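Local atomic coordinates of similar to N-acetyltransferase (Staphylococcus aureus subsp. aureus, PDB entry 4MBU), a protein that is a Gcn5-related N-acetyltransferase that probably transfers an acetyl group from acetyl-coenzyme A to an amine substrate. Residues E40-A43 and W44-K48. Residues are numbered along the deposited sequence; the frame is centred on the assembly and turned at random.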
loop_
_atom_site.group_PDB
_atom_site.type_symbol
_atom_site.label_atom_id
_atom_site.label_comp_id
_atom_site.label_asym_id
_atom_site.label_seq_id
_atom_site.Cartn_x
_atom_site.Cartn_y
_atom_site.Cartn_z
ATOM N N GLU A 40 18.148 -29.409 9.370
ATOM C CA GLU A 40 17.905 -27.999 9.644
ATOM C C GLU A 40 16.475 -27.811 10.148
ATOM O O GLU A 40 16.231 -27.083 11.115
ATOM C CB GLU A 40 18.172 -27.157 8.387
ATOM C CG GLU A 40 19.657 -26.921 8.113
ATOM C CD GLU A 40 19.947 -26.513 6.679
ATOM O OE1 GLU A 40 19.097 -26.761 5.799
ATOM O OE2 GLU A 40 21.034 -25.949 6.428
ATOM N N ARG A 41 15.538 -28.500 9.507
ATOM C CA ARG A 41 14.137 -28.420 9.897
ATOM C C ARG A 41 13.908 -29.017 11.299
ATOM O O ARG A 41 13.147 -28.462 12.107
ATOM C CB ARG A 41 13.255 -29.078 8.829
ATOM C CG ARG A 41 11.761 -29.058 9.110
ATOM C CD ARG A 41 11.225 -27.666 9.435
ATOM N NE ARG A 41 11.450 -26.673 8.385
ATOM C CZ ARG A 41 10.838 -25.490 8.335
ATOM N NH1 ARG A 41 9.956 -25.158 9.267
ATOM N NH2 ARG A 41 11.108 -24.633 7.356
ATOM N N ILE A 42 14.600 -30.113 11.604
ATOM C CA ILE A 42 14.478 -30.741 12.917
ATOM C C ILE A 42 15.064 -29.843 14.006
ATOM O O ILE A 42 14.492 -29.714 15.096
ATOM C CB ILE A 42 15.129 -32.144 12.944
ATOM C CG1 ILE A 42 14.330 -33.109 12.065
ATOM C CG2 ILE A 42 15.182 -32.685 14.362
ATOM C CD1 ILE A 42 15.089 -34.379 11.685
ATOM N N ALA A 43 16.194 -29.206 13.702
ATOM C CA ALA A 43 16.801 -28.257 14.635
ATOM C C ALA A 43 15.854 -27.078 14.878
ATOM O O ALA A 43 15.721 -26.588 16.005
ATOM C CB ALA A 43 18.141 -27.765 14.103
ATOM N N TRP A 44 15.207 -26.625 13.805
ATOM C CA TRP A 44 14.206 -25.560 13.874
ATOM C C TRP A 44 13.074 -25.946 14.831
ATOM O O TRP A 44 12.720 -25.182 15.731
ATOM C CB TRP A 44 13.683 -25.264 12.462
ATOM C CG TRP A 44 12.462 -24.374 12.366
ATOM C CD1 TRP A 44 12.435 -23.006 12.262
ATOM C CD2 TRP A 44 11.096 -24.802 12.317
ATOM N NE1 TRP A 44 11.134 -22.564 12.159
ATOM C CE2 TRP A 44 10.294 -23.649 12.195
ATOM C CE3 TRP A 44 10.473 -26.054 12.379
ATOM C CZ2 TRP A 44 8.904 -23.711 12.132
ATOM C CZ3 TRP A 44 9.094 -26.114 12.307
ATOM C CH2 TRP A 44 8.323 -24.951 12.188
ATOM N N PHE A 45 12.537 -27.147 14.648
ATOM C CA PHE A 45 11.474 -27.679 15.502
ATOM C C PHE A 45 11.892 -27.778 16.972
ATOM O O PHE A 45 11.139 -27.387 17.875
ATOM C CB PHE A 45 11.023 -29.051 14.990
ATOM C CG PHE A 45 9.923 -29.674 15.804
ATOM C CD1 PHE A 45 8.601 -29.330 15.581
ATOM C CD2 PHE A 45 10.209 -30.620 16.777
ATOM C CE1 PHE A 45 7.577 -29.907 16.319
ATOM C CE2 PHE A 45 9.192 -31.200 17.517
ATOM C CZ PHE A 45 7.874 -30.839 17.288
ATOM N N GLU A 46 13.092 -28.298 17.213
ATOM C CA GLU A 46 13.583 -28.451 18.581
ATOM C C GLU A 46 13.764 -27.087 19.238
ATOM O O GLU A 46 13.424 -26.899 20.406
ATOM C CB GLU A 46 14.896 -29.241 18.604
ATOM C CG GLU A 46 14.749 -30.730 18.293
ATOM C CD GLU A 46 16.079 -31.472 18.349
ATOM O OE1 GLU A 46 17.102 -30.842 18.703
ATOM O OE2 GLU A 46 16.101 -32.684 18.041
ATOM N N THR A 47 14.289 -26.137 18.470
ATOM C CA THR A 47 14.463 -24.761 18.937
ATOM C C THR A 47 13.125 -24.094 19.291
ATOM O O THR A 47 13.003 -23.435 20.334
ATOM C CB THR A 47 15.205 -23.922 17.886
ATOM O OG1 THR A 47 16.523 -24.456 17.711
ATOM C CG2 THR A 47 15.298 -22.462 18.313
ATOM N N LYS A 48 12.128 -24.262 18.421
ATOM C CA LYS A 48 10.780 -23.752 18.687
ATOM C C LYS A 48 10.222 -24.394 19.954
ATOM O O LYS A 48 9.534 -23.740 20.736
ATOM C CB LYS A 48 9.844 -24.035 17.501
ATOM C CG LYS A 48 10.080 -23.159 16.267
ATOM C CD LYS A 48 9.150 -21.967 16.276
ATOM C CE LYS A 48 9.492 -20.954 15.193
ATOM N NZ LYS A 48 8.672 -19.714 15.400
#
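Glu40 O receives the amide N of Trp44 at 2.9 Å, an i to i+4 bond of the α-helix 38-50; Glu40 OE1 hydrogen-bonds back to the backbone N of Thr37. Arg41 O accepts Phe45 N in the same way, while the Arg41 side chain makes a cation-pi contact with Trp44, one turn on. The two side chains run alongside each other. With CG anti to the backbone N (chi1 -180°) and bends at the next two torsions, Arg41 brings NH1 over the centre of the indole six-membered ring, 3.3 Å from Trp44 CD2, and lays CD 3.4 Å from Trp44 CE3. The guanidinium is not stacked flat: its plane is turned 57° from that of the ring, and NH1 is the guanidinium atom closest to the face. Arg41 NE is hydrogen-bonded to Gln36 OE1, and Tyr20 offers a further cation-pi contact; Lys48 CG lies over the opposite indole face, toward its rim. Ile42 O takes Glu46 N, and the Ile42 CG2 methyl makes van der Waals contact with Glu46 OE2 at 3.8 Å. Ala43 O is gripped from opposite faces of its carbonyl plane by Thr47 N (2.9 Å) and Thr47 OG1 (2.8 Å), the latter a familiar threonine-to-i-4-carbonyl bond of helices. Arg41, Ile42 and Phe45 pack on Leu13 of helix 13-26, whereas Trp44 and Phe45 meet Ile55 of strand 55-60, seating this GNAT-domain helix against both helix and sheet.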